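Local coordinates for biphenyl-2,3-diol 1,2-dioxygenase III-related protein (Vibrio cholerae, PDB 3EY8), which is of unknown function but, as a metal-binding member of the glyoxalase/bleomycin resistance/dioxygenase superfamily encoded in a mobile integron cassette, may act as an oxidoreductase, at residues E63-A66 / Q67-T71. The protein carries 9 engineered substitutions. Numbering follows the deposited sequence.
Sequences EPKA and QNVRT. Engineered in segment 67-71: Thr-71 (natural residue Val).
The methyl branch CG2 of Val-69 lies against the aliphatic part of Lys-65, 3.7 Å from CD and 3.9 Å from CE, and the two side chains meet at about a right angle. Val-69 is turned with CG1 anti to its own nitrogen (chi1 165°), which leaves CG2 as the branch facing back along the chain. Val-69 CG2 also sits 3.6 Å from Ala-66 O and 4.3 Å from Ala-66 CB, a looser apolar approach. Lys-65 runs fully extended beyond CG, carrying its ammonium past the valine to a salt bridge with Glu-61; Glu-63 OE2 stands at a long 3.7 Å from Lys-65 NZ and probably adds a weaker pull. The bend between the two side chains is made at Gln-67 and Asn-68 without a backbone hydrogen bond across it: Ala-66 O is 3.4 Å from Asn-68 N, but the angle is poor. The second subunit covers much of this bend: Asn-68 ND2 hydrogen-bonds O of the engineered Thr-71 of that subunit, a pairing made in both directions, and NH1 of Arg-118 of the second subunit hydrogen-bonds Lys-65 O. The whole is an irregular surface turn in the loop joining strands 51-57 and 75-79, the link between the two four-stranded sheets of the vicinal oxygen chelate fold, used here at the dimer interface.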
# COMPACT_ATOMS: atom_id res chain seq x y z
N GLU B 63 17.55 1.63 -4.24
CA GLU B 63 17.09 2.40 -5.40
C GLU B 63 16.49 1.47 -6.45
O GLU B 63 16.98 0.37 -6.65
CB GLU B 63 18.26 3.16 -6.01
CG GLU B 63 18.88 4.18 -5.07
CD GLU B 63 18.12 5.48 -5.08
OE1 GLU B 63 17.47 5.78 -6.11
OE2 GLU B 63 18.16 6.20 -4.06
N PRO B 64 15.43 1.92 -7.14
CA PRO B 64 14.80 3.23 -6.95
C PRO B 64 13.86 3.18 -5.75
O PRO B 64 13.46 2.09 -5.33
CB PRO B 64 13.97 3.41 -8.23
CG PRO B 64 13.99 2.08 -8.94
CD PRO B 64 14.66 1.07 -8.06
N LYS B 65 13.51 4.35 -5.22
CA LYS B 65 12.66 4.44 -4.04
C LYS B 65 11.74 5.65 -4.16
O LYS B 65 11.80 6.39 -5.15
CB LYS B 65 13.54 4.58 -2.80
CG LYS B 65 14.47 5.78 -2.86
CD LYS B 65 15.44 5.84 -1.69
CE LYS B 65 16.11 7.21 -1.65
NZ LYS B 65 17.21 7.26 -0.64
N ALA B 66 10.89 5.85 -3.15
CA ALA B 66 10.03 7.04 -3.12
C ALA B 66 10.84 8.32 -3.28
O ALA B 66 11.98 8.39 -2.82
CB ALA B 66 9.23 7.08 -1.83
N GLN B 67 10.26 9.33 -3.92
CA GLN B 67 10.98 10.60 -4.08
C GLN B 67 11.32 11.23 -2.72
O GLN B 67 12.43 11.73 -2.51
CB GLN B 67 10.17 11.59 -4.91
CG GLN B 67 10.90 12.93 -5.09
CD GLN B 67 10.09 13.94 -5.87
OE1 GLN B 67 9.75 13.72 -7.03
NE2 GLN B 67 9.77 15.06 -5.24
N ASN B 68 10.36 11.20 -1.81
CA ASN B 68 10.51 11.81 -0.50
C ASN B 68 10.33 10.73 0.56
O ASN B 68 9.25 10.60 1.14
CB ASN B 68 9.48 12.92 -0.30
CG ASN B 68 9.58 14.00 -1.37
OD1 ASN B 68 10.68 14.35 -1.81
ND2 ASN B 68 8.44 14.52 -1.79
N VAL B 69 11.38 9.95 0.79
CA VAL B 69 11.34 8.88 1.77
C VAL B 69 11.03 9.48 3.13
O VAL B 69 11.58 10.52 3.49
CB VAL B 69 12.68 8.11 1.79
CG1 VAL B 69 12.79 7.25 3.03
CG2 VAL B 69 12.82 7.29 0.52
N ARG B 70 10.13 8.85 3.88
CA ARG B 70 9.72 9.39 5.17
C ARG B 70 9.25 8.28 6.09
O ARG B 70 8.28 7.56 5.78
CB ARG B 70 8.60 10.42 4.99
CG ARG B 70 8.27 11.21 6.25
CD ARG B 70 9.38 12.21 6.56
NE ARG B 70 9.04 13.07 7.69
CZ ARG B 70 9.46 12.86 8.94
NH1 ARG B 70 10.22 11.81 9.21
NH2 ARG B 70 9.10 13.69 9.91
N THR B 71 9.91 8.12 7.23
CA THR B 71 9.43 7.17 8.23
C THR B 71 8.09 7.66 8.78
O THR B 71 7.89 8.85 8.94
CB THR B 71 10.43 6.96 9.39
OG1 THR B 71 10.61 8.19 10.10
CG2 THR B 71 11.79 6.47 8.85